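Side-chain contacts in vacuolar-sorting protein BRO1 (Saccharomyces cerevisiae, PDB 1ZB1), which takes part, as the full-length protein whose Bro1 domain forms this chain, in sorting cargo into multivesicular-body vesicles and recruits the DOA4 deubiquitinase to endosomes: residues Leu21-Gly26 with His54-Ala59; Leu73-Phe78 with Ser123-Asn128; Phe156-Tyr161 with Glu350-Pro355. All blocks are in the same frame, centred on the assembly; numbering follows the deposited sequence.

Contact 1 of 3, residues Leu21-Gly26 with His54-Ala59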
loop_
_atom_site.group_PDB
_atom_site.type_symbol
_atom_site.label_atom_id
_atom_site.label_comp_id
_atom_site.label_asym_id
_atom_site.label_seq_id
_atom_site.Cartn_x
_atom_site.Cartn_y
_atom_site.Cartn_z
ATOM N N LEU A 21 -22.361 2.329 -15.951
ATOM C CA LEU A 21 -23.615 1.833 -15.390
ATOM C C LEU A 21 -24.642 2.964 -15.435
ATOM O O LEU A 21 -24.335 4.098 -15.068
ATOM C CB LEU A 21 -23.391 1.401 -13.941
ATOM C CG LEU A 21 -24.516 0.716 -13.163
ATOM C CD1 LEU A 21 -24.613 -0.749 -13.583
ATOM C CD2 LEU A 21 -24.214 0.799 -11.668
ATOM N N ASP A 22 -25.856 2.668 -15.881
ATOM C CA ASP A 22 -26.886 3.704 -15.943
ATOM C C ASP A 22 -27.786 3.640 -14.714
ATOM O O ASP A 22 -28.765 2.894 -14.693
ATOM C CB ASP A 22 -27.726 3.548 -17.218
ATOM C CG ASP A 22 -28.727 4.682 -17.400
ATOM O OD1 ASP A 22 -29.296 4.807 -18.503
ATOM O OD2 ASP A 22 -28.947 5.447 -16.440
ATOM N N TRP A 23 -27.450 4.425 -13.689
ATOM C CA TRP A 23 -28.243 4.445 -12.467
ATOM C C TRP A 23 -29.663 4.962 -12.718
ATOM O O TRP A 23 -30.603 4.508 -12.077
ATOM C CB TRP A 23 -27.573 5.307 -11.386
ATOM C CG TRP A 23 -26.694 4.538 -10.426
ATOM C CD1 TRP A 23 -25.330 4.535 -10.384
ATOM C CD2 TRP A 23 -27.130 3.680 -9.363
ATOM N NE1 TRP A 23 -24.884 3.730 -9.354
ATOM C CE2 TRP A 23 -25.968 3.194 -8.713
ATOM C CE3 TRP A 23 -28.387 3.277 -8.894
ATOM C CZ2 TRP A 23 -26.030 2.323 -7.617
ATOM C CZ3 TRP A 23 -28.446 2.409 -7.799
ATOM C CH2 TRP A 23 -27.272 1.945 -7.177
ATOM N N LYS A 24 -29.815 5.913 -13.638
ATOM C CA LYS A 24 -31.136 6.459 -13.946
ATOM C C LYS A 24 -32.050 5.367 -14.499
ATOM O O LYS A 24 -33.131 5.117 -13.967
ATOM C CB LYS A 24 -31.021 7.611 -14.950
ATOM C CG LYS A 24 -30.194 8.783 -14.443
ATOM C CD LYS A 24 -29.984 9.854 -15.509
ATOM C CE LYS A 24 -31.265 10.612 -15.803
ATOM N NZ LYS A 24 -31.059 11.692 -16.815
ATOM N N LYS A 25 -31.610 4.709 -15.562
ATOM C CA LYS A 25 -32.397 3.640 -16.168
ATOM C C LYS A 25 -32.589 2.471 -15.203
ATOM O O LYS A 25 -33.681 1.912 -15.102
ATOM C CB LYS A 25 -31.713 3.143 -17.444
ATOM C CG LYS A 25 -32.407 1.959 -18.103
ATOM C CD LYS A 25 -31.653 1.506 -19.346
ATOM C CE LYS A 25 -32.265 0.246 -19.941
ATOM N NZ LYS A 25 -31.494 -0.262 -21.111
ATOM N N GLY A 26 -31.524 2.111 -14.493
ATOM C CA GLY A 26 -31.592 0.997 -13.560
ATOM C C GLY A 26 -32.524 1.213 -12.387
ATOM O O GLY A 26 -33.231 0.298 -11.966
ATOM N N HIS A 54 -23.818 10.583 -12.422
ATOM C CA HIS A 54 -22.652 11.372 -12.808
ATOM C C HIS A 54 -21.472 11.104 -11.857
ATOM O O HIS A 54 -20.322 10.985 -12.285
ATOM C CB HIS A 54 -23.006 12.860 -12.775
ATOM C CG HIS A 54 -22.057 13.722 -13.548
ATOM N ND1 HIS A 54 -21.824 15.043 -13.232
ATOM C CD2 HIS A 54 -21.300 13.456 -14.639
ATOM C CE1 HIS A 54 -20.962 15.554 -14.094
ATOM N NE2 HIS A 54 -20.628 14.612 -14.957
ATOM N N LEU A 55 -21.771 11.006 -10.563
ATOM C CA LEU A 55 -20.745 10.757 -9.555
ATOM C C LEU A 55 -19.984 9.463 -9.850
ATOM O O LEU A 55 -18.756 9.443 -9.796
ATOM C CB LEU A 55 -21.379 10.685 -8.162
ATOM C CG LEU A 55 -20.467 10.271 -7.005
ATOM C CD1 LEU A 55 -19.343 11.295 -6.834
ATOM C CD2 LEU A 55 -21.293 10.151 -5.714
ATOM N N ARG A 56 -20.706 8.391 -10.175
ATOM C CA ARG A 56 -20.047 7.117 -10.473
ATOM C C ARG A 56 -19.168 7.244 -11.709
ATOM O O ARG A 56 -18.074 6.678 -11.768
ATOM C CB ARG A 56 -21.068 5.991 -10.692
ATOM C CG ARG A 56 -20.409 4.609 -10.962
ATOM C CD ARG A 56 -21.451 3.497 -11.173
ATOM N NE ARG A 56 -20.890 2.154 -11.014
ATOM C CZ ARG A 56 -20.176 1.505 -11.931
ATOM N NH1 ARG A 56 -19.918 2.061 -13.109
ATOM N NH2 ARG A 56 -19.713 0.290 -11.666
ATOM N N ASN A 57 -19.635 7.979 -12.712
ATOM C CA ASN A 57 -18.811 8.138 -13.897
ATOM C C ASN A 57 -17.542 8.903 -13.528
ATOM O O ASN A 57 -16.450 8.568 -13.999
ATOM C CB ASN A 57 -19.589 8.849 -15.013
ATOM C CG ASN A 57 -20.614 7.939 -15.668
ATOM O OD1 ASN A 57 -20.332 6.772 -15.932
ATOM N ND2 ASN A 57 -21.798 8.469 -15.945
ATOM N N ASN A 58 -17.665 9.906 -12.659
ATOM C CA ASN A 58 -16.483 10.680 -12.258
ATOM C C ASN A 58 -15.517 9.926 -11.339
ATOM O O ASN A 58 -14.356 10.306 -11.207
ATOM C CB ASN A 58 -16.893 12.007 -11.606
ATOM C CG ASN A 58 -17.480 12.986 -12.613
ATOM O OD1 ASN A 58 -17.189 12.902 -13.809
ATOM N ND2 ASN A 58 -18.289 13.929 -12.134
ATOM N N ALA A 59 -15.987 8.854 -10.707
ATOM C CA ALA A 59 -15.119 8.065 -9.834
ATOM C C ALA A 59 -14.320 7.097 -10.702
ATOM O O ALA A 59 -13.426 6.391 -10.223
ATOM C CB ALA A 59 -15.956 7.285 -8.831
HETATM O O HOH W 1 -20.888 4.376 -14.419
#
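In the Bro1 domain the chain leading into helix 23-34, and the first residue of that helix, meet the C-terminal part of helix 46-58, and R56 reaches across to L21 and W23. The R56 side chain runs extended from CG to NE, with CG anti to the backbone N (chi1 -178°). L21 CB lies over one face of the guanidinium, off its centre. L21 CB is 3.6 Å from R56 NH1, and L21 CD2 is 3.6 Å from R56 NE. CD2 of L21 also sits over one face of the W23 ring, toward its rim. R56 CD comes to the edge of that ring, 3.9 Å from W23 NE1. No direct hydrogen bond joins the two segments. A water in the guanidinium plane accepts from R56 NH1 at 2.8 Å. It also accepts from L21 N and donates to N57 OD1. The buried guanidinium also forms a salt bridge from NE to E121 and hydrogen bonds to T18 and E19, which should fix its rotation. W23 NE1 bonds to the hydroxyl of Y75. Just before W23, D22 OD2 accepts from K25 N at 2.9 Å, the side-chain capping bond typical of an N-cap residue at a helix start.

Contact 2 of 3, residues Leu73-Phe78 with Ser123-Asn128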
loop_
_atom_site.group_PDB
_atom_site.type_symbol
_atom_site.label_atom_id
_atom_site.label_comp_id
_atom_site.label_asym_id
_atom_site.label_seq_id
_atom_site.Cartn_x
_atom_site.Cartn_y
_atom_site.Cartn_z
ATOM N N LEU A 73 -14.535 8.244 -2.635
ATOM C CA LEU A 73 -14.906 8.228 -1.217
ATOM C C LEU A 73 -16.380 8.614 -1.078
ATOM O O LEU A 73 -17.105 8.039 -0.266
ATOM C CB LEU A 73 -14.054 9.211 -0.403
ATOM C CG LEU A 73 -12.729 8.851 0.283
ATOM C CD1 LEU A 73 -12.583 7.358 0.447
ATOM C CD2 LEU A 73 -11.569 9.441 -0.498
ATOM N N LYS A 74 -16.822 9.595 -1.865
ATOM C CA LYS A 74 -18.220 10.021 -1.821
ATOM C C LYS A 74 -19.143 8.931 -2.366
ATOM O O LYS A 74 -20.233 8.685 -1.823
ATOM C CB LYS A 74 -18.409 11.321 -2.617
ATOM C CG LYS A 74 -17.754 12.526 -1.943
ATOM C CD LYS A 74 -18.022 13.835 -2.682
ATOM C CE LYS A 74 -17.497 15.020 -1.861
ATOM N NZ LYS A 74 -17.629 16.332 -2.555
ATOM N N TYR A 75 -18.713 8.270 -3.434
ATOM C CA TYR A 75 -19.527 7.202 -4.005
ATOM C C TYR A 75 -19.592 6.018 -3.031
ATOM O O TYR A 75 -20.640 5.393 -2.895
ATOM C CB TYR A 75 -18.970 6.751 -5.365
ATOM C CG TYR A 75 -19.852 5.733 -6.070
ATOM C CD1 TYR A 75 -21.196 6.007 -6.321
ATOM C CD2 TYR A 75 -19.351 4.481 -6.446
ATOM C CE1 TYR A 75 -22.029 5.058 -6.919
ATOM C CE2 TYR A 75 -20.179 3.524 -7.055
ATOM C CZ TYR A 75 -21.514 3.821 -7.280
ATOM O OH TYR A 75 -22.354 2.881 -7.832
ATOM N N TYR A 76 -18.484 5.703 -2.358
ATOM C CA TYR A 76 -18.497 4.594 -1.396
ATOM C C TYR A 76 -19.488 4.939 -0.280
ATOM O O TYR A 76 -20.265 4.080 0.162
ATOM C CB TYR A 76 -17.108 4.358 -0.780
ATOM C CG TYR A 76 -16.998 3.045 -0.003
ATOM C CD1 TYR A 76 -16.528 1.885 -0.619
ATOM C CD2 TYR A 76 -17.404 2.961 1.331
ATOM C CE1 TYR A 76 -16.461 0.666 0.072
ATOM C CE2 TYR A 76 -17.347 1.747 2.037
ATOM C CZ TYR A 76 -16.874 0.606 1.401
ATOM O OH TYR A 76 -16.804 -0.593 2.089
ATOM N N SER A 77 -19.473 6.195 0.165
ATOM C CA SER A 77 -20.392 6.622 1.220
ATOM C C SER A 77 -21.828 6.345 0.800
ATOM O O SER A 77 -22.626 5.854 1.596
ATOM C CB SER A 77 -20.231 8.116 1.538
ATOM O OG SER A 77 -18.975 8.371 2.147
ATOM N N PHE A 78 -22.155 6.660 -0.449
ATOM C CA PHE A 78 -23.501 6.424 -0.967
ATOM C C PHE A 78 -23.845 4.948 -0.822
ATOM O O PHE A 78 -24.937 4.586 -0.382
ATOM C CB PHE A 78 -23.590 6.796 -2.449
ATOM C CG PHE A 78 -24.855 6.314 -3.108
ATOM C CD1 PHE A 78 -26.040 7.030 -2.977
ATOM C CD2 PHE A 78 -24.878 5.100 -3.793
ATOM C CE1 PHE A 78 -27.237 6.546 -3.518
ATOM C CE2 PHE A 78 -26.069 4.611 -4.334
ATOM C CZ PHE A 78 -27.248 5.335 -4.194
ATOM N N SER A 123 -16.534 -3.377 -2.594
ATOM C CA SER A 123 -15.173 -3.898 -2.560
ATOM C C SER A 123 -14.323 -3.397 -3.726
ATOM O O SER A 123 -13.159 -3.023 -3.534
ATOM C CB SER A 123 -15.188 -5.440 -2.535
ATOM O OG SER A 123 -15.809 -5.980 -3.688
ATOM N N CYS A 124 -14.893 -3.381 -4.927
ATOM C CA CYS A 124 -14.142 -2.924 -6.095
ATOM C C CYS A 124 -13.808 -1.430 -5.992
ATOM O O CYS A 124 -12.697 -1.004 -6.320
ATOM C CB CYS A 124 -14.923 -3.217 -7.375
ATOM S SG CYS A 124 -14.953 -4.985 -7.821
ATOM N N THR A 125 -14.771 -0.641 -5.536
ATOM C CA THR A 125 -14.556 0.788 -5.367
ATOM C C THR A 125 -13.456 1.043 -4.314
ATOM O O THR A 125 -12.574 1.879 -4.515
ATOM C CB THR A 125 -15.865 1.486 -4.923
ATOM O OG1 THR A 125 -16.815 1.450 -5.997
ATOM C CG2 THR A 125 -15.592 2.935 -4.534
ATOM N N LEU A 126 -13.506 0.320 -3.196
ATOM C CA LEU A 126 -12.503 0.505 -2.140
ATOM C C LEU A 126 -11.114 0.056 -2.601
ATOM O O LEU A 126 -10.092 0.607 -2.178
ATOM C CB LEU A 126 -12.925 -0.242 -0.864
ATOM C CG LEU A 126 -11.939 -0.227 0.315
ATOM C CD1 LEU A 126 -11.495 1.202 0.635
ATOM C CD2 LEU A 126 -12.617 -0.857 1.524
ATOM N N PHE A 127 -11.071 -0.944 -3.471
ATOM C CA PHE A 127 -9.792 -1.403 -4.004
ATOM C C PHE A 127 -9.159 -0.228 -4.769
ATOM O O PHE A 127 -7.961 0.057 -4.639
ATOM C CB PHE A 127 -10.016 -2.591 -4.950
ATOM C CG PHE A 127 -8.747 -3.160 -5.531
ATOM C CD1 PHE A 127 -8.162 -2.591 -6.656
ATOM C CD2 PHE A 127 -8.132 -4.267 -4.938
ATOM C CE1 PHE A 127 -6.980 -3.106 -7.193
ATOM C CE2 PHE A 127 -6.946 -4.798 -5.459
ATOM C CZ PHE A 127 -6.364 -4.220 -6.589
ATOM N N ASN A 128 -9.968 0.457 -5.571
ATOM C CA ASN A 128 -9.460 1.595 -6.334
ATOM C C ASN A 128 -9.089 2.770 -5.424
ATOM O O ASN A 128 -8.128 3.488 -5.692
ATOM C CB ASN A 128 -10.481 2.010 -7.410
ATOM C CG ASN A 128 -10.432 1.094 -8.635
ATOM O OD1 ASN A 128 -9.519 0.278 -8.765
ATOM N ND2 ASN A 128 -11.401 1.231 -9.536
#
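Y76 and T125 each send a branch anti to the backbone N, and these branches meet: the ring of Y76 (chi1 -168°) and the methyl CG2 of T125. With T125 chi1 at -68°, its OG1 lies beside the backbone N instead and turns to Y75. The T125 methyl meets the Y76 ring at its edge, 4.2 Å from CD1. L126 approaches the same ring obliquely through its CB, 3.8 Å from Y76 CE1, in an apolar contact. The other T125 branch, OG1, lies near the plane of the Y75 ring, 4.0 Å from CD2. The T125 and Y75 side chains cross at about a right angle. T125 thus faces two consecutive tyrosines, with one branch to each. Helices 65-86 and 118-139 run nearly antiparallel here, with segment axes 9.9 Å apart at an angle of 158°. They pack within the mainly helical Bro1 domain, and the antiparallel strands 97-100 and 112-115 come between them in the chain. W99 of the first strand touches T125, and W349 meets the Y76 ring edge-to-face. T125 OG1 hydrogen-bonds to the backbone O of E121, while Y75 OH bonds to the carboxylate of the same residue.

Contact 3 of 3, residues Phe156-Tyr161 with Glu350-Pro355; sequences FSCFEY and EKILEP
This is a mixed apolar and water-bridged contact between two helices far apart in the chain. Helix 349-371, the last of the modelled Bro1 domain, crosses helix 146-165 near the middle of the molecule. The segment axes come within 10.6 Å at an angle of 109°. At the buried end, the methyl CD1 of I352 does the touching. It lies 3.9 Å from S157 OG and 4.4 Å from C158 SG. S157 OG hydrogen-bonds to the carbonyl O of P347, just before helix 349-371. At the other end, the E350 chain bends at chi2 (81°) and brings its carboxylate to the edge of the Y161 ring. E350 OE1 is 3.5 Å from Y161 CE1, near the ring plane, and the ring and carboxylate planes stand 83° apart. A water in the Y161 ring plane lies 2.6 Å from Y161 OH. It donates a weak bond to E350 OE1 at 3.4 Å. W349 also meets the Y161 ring. With no direct hydrogen bond between the segments, the polar link through E350 is loose, and a carboxylate oxygen at the ring edge probably gains a little from the slightly positive ring hydrogens.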
loop_
_atom_site.group_PDB
_atom_site.type_symbol
_atom_site.label_atom_id
_atom_site.label_comp_id
_atom_site.label_asym_id
_atom_site.label_seq_id
_atom_site.Cartn_x
_atom_site.Cartn_y
_atom_site.Cartn_z
ATOM N N PHE A 156 -2.496 1.437 3.027
ATOM C CA PHE A 156 -2.289 0.271 3.882
ATOM C C PHE A 156 -3.589 -0.061 4.616
ATOM O O PHE A 156 -4.050 -1.203 4.606
ATOM C CB PHE A 156 -1.138 0.579 4.864
ATOM C CG PHE A 156 -0.996 -0.397 6.014
ATOM C CD1 PHE A 156 -1.181 -1.766 5.837
ATOM C CD2 PHE A 156 -0.612 0.068 7.274
ATOM C CE1 PHE A 156 -0.986 -2.658 6.896
ATOM C CE2 PHE A 156 -0.410 -0.814 8.343
ATOM C CZ PHE A 156 -0.599 -2.180 8.151
ATOM N N SER A 157 -4.189 0.949 5.233
ATOM C CA SER A 157 -5.435 0.769 5.962
ATOM C C SER A 157 -6.576 0.233 5.077
ATOM O O SER A 157 -7.324 -0.651 5.494
ATOM C CB SER A 157 -5.841 2.099 6.607
ATOM O OG SER A 157 -7.057 1.973 7.314
ATOM N N CYS A 158 -6.716 0.769 3.865
ATOM C CA CYS A 158 -7.767 0.320 2.952
ATOM C C CYS A 158 -7.608 -1.142 2.509
ATOM O O CYS A 158 -8.581 -1.902 2.510
ATOM C CB CYS A 158 -7.823 1.227 1.716
ATOM S SG CYS A 158 -8.310 2.942 2.072
ATOM N N PHE A 159 -6.398 -1.534 2.116
ATOM C CA PHE A 159 -6.157 -2.919 1.689
ATOM C C PHE A 159 -6.346 -3.912 2.833
ATOM O O PHE A 159 -6.796 -5.044 2.623
ATOM C CB PHE A 159 -4.748 -3.071 1.116
ATOM C CG PHE A 159 -4.601 -2.530 -0.281
ATOM C CD1 PHE A 159 -5.455 -2.966 -1.300
ATOM C CD2 PHE A 159 -3.592 -1.619 -0.590
ATOM C CE1 PHE A 159 -5.305 -2.508 -2.608
ATOM C CE2 PHE A 159 -3.432 -1.153 -1.901
ATOM C CZ PHE A 159 -4.293 -1.602 -2.914
ATOM N N GLU A 160 -5.996 -3.480 4.038
ATOM C CA GLU A 160 -6.136 -4.309 5.227
ATOM C C GLU A 160 -7.617 -4.592 5.490
ATOM O O GLU A 160 -8.002 -5.733 5.750
ATOM C CB GLU A 160 -5.509 -3.592 6.429
ATOM C CG GLU A 160 -5.699 -4.301 7.758
ATOM C CD GLU A 160 -4.953 -3.611 8.885
ATOM O OE1 GLU A 160 -5.280 -2.443 9.195
ATOM O OE2 GLU A 160 -4.037 -4.239 9.456
ATOM N N TYR A 161 -8.441 -3.552 5.417
ATOM C CA TYR A 161 -9.883 -3.689 5.636
ATOM C C TYR A 161 -10.486 -4.625 4.595
ATOM O O TYR A 161 -11.358 -5.444 4.902
ATOM C CB TYR A 161 -10.569 -2.322 5.547
ATOM C CG TYR A 161 -12.068 -2.369 5.774
ATOM C CD1 TYR A 161 -12.603 -2.220 7.053
ATOM C CD2 TYR A 161 -12.949 -2.569 4.707
ATOM C CE1 TYR A 161 -13.978 -2.264 7.267
ATOM C CE2 TYR A 161 -14.326 -2.620 4.910
ATOM C CZ TYR A 161 -14.833 -2.463 6.195
ATOM O OH TYR A 161 -16.194 -2.485 6.406
ATOM N N GLU A 350 -12.706 2.884 8.705
ATOM C CA GLU A 350 -13.880 3.567 9.239
ATOM C C GLU A 350 -13.618 5.056 9.476
ATOM O O GLU A 350 -14.463 5.898 9.167
ATOM C CB GLU A 350 -14.332 2.915 10.553
ATOM C CG GLU A 350 -14.933 1.513 10.415
ATOM C CD GLU A 350 -13.889 0.404 10.303
ATOM O OE1 GLU A 350 -14.278 -0.782 10.397
ATOM O OE2 GLU A 350 -12.689 0.705 10.122
ATOM N N LYS A 351 -12.448 5.374 10.023
ATOM C CA LYS A 351 -12.079 6.761 10.295
ATOM C C LYS A 351 -11.736 7.537 9.023
ATOM O O LYS A 351 -11.928 8.749 8.959
ATOM C CB LYS A 351 -10.900 6.813 11.272
ATOM C CG LYS A 351 -11.246 6.303 12.665
ATOM C CD LYS A 351 -10.073 6.445 13.626
ATOM C CE LYS A 351 -10.430 5.930 15.019
ATOM N NZ LYS A 351 -9.325 6.145 15.998
ATOM N N ILE A 352 -11.218 6.842 8.015
ATOM C CA ILE A 352 -10.881 7.491 6.752
ATOM C C ILE A 352 -12.174 7.867 6.022
ATOM O O ILE A 352 -12.286 8.944 5.437
ATOM C CB ILE A 352 -10.046 6.548 5.846
ATOM C CG1 ILE A 352 -8.615 6.429 6.385
ATOM C CG2 ILE A 352 -10.045 7.062 4.409
ATOM C CD1 ILE A 352 -7.767 5.382 5.667
ATOM N N LEU A 353 -13.157 6.976 6.082
ATOM C CA LEU A 353 -14.436 7.187 5.407
ATOM C C LEU A 353 -15.370 8.174 6.105
ATOM O O LEU A 353 -16.069 8.960 5.460
ATOM C CB LEU A 353 -15.147 5.840 5.254
ATOM C CG LEU A 353 -16.561 5.808 4.663
ATOM C CD1 LEU A 353 -16.526 6.281 3.217
ATOM C CD2 LEU A 353 -17.109 4.390 4.744
ATOM N N GLU A 354 -15.362 8.124 7.430
ATOM C CA GLU A 354 -16.227 8.949 8.264
ATOM C C GLU A 354 -16.503 10.400 7.840
ATOM O O GLU A 354 -17.655 10.812 7.788
ATOM C CB GLU A 354 -15.700 8.907 9.701
ATOM C CG GLU A 354 -16.627 9.478 10.744
ATOM C CD GLU A 354 -16.266 8.990 12.131
ATOM O OE1 GLU A 354 -16.478 7.786 12.406
ATOM O OE2 GLU A 354 -15.757 9.796 12.941
ATOM N N PRO A 355 -15.464 11.187 7.527
ATOM C CA PRO A 355 -15.697 12.581 7.124
ATOM C C PRO A 355 -16.628 12.785 5.917
ATOM O O PRO A 355 -17.176 13.874 5.731
ATOM C CB PRO A 355 -14.286 13.101 6.850
ATOM C CG PRO A 355 -13.434 12.279 7.777
ATOM C CD PRO A 355 -14.020 10.902 7.617
HETATM O O HOH W 2 -17.043 -1.829 8.801
#

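All three contacts are mainly buried, but contact 3 reaches the surface through E350. Contact 1 lies farthest out, about 28 Å from the chain centre to its own centre, against 16 Å for contact 2 and 12 Å for contact 3. Contact 1 buries a charged group that polar partners hold, with apolar side chains packed on it. Contact 2 is largely aromatic and aliphatic, and contact 3 mixes a methyl contact with a weak water bridge. No two contacts use the same helix, yet neighbours touch. Y75 of contact 2 packs its hydroxyl on R56 CD of contact 1. L126 packs on Y161 and C158 of contact 3, and L353 packs on Y76 and S77.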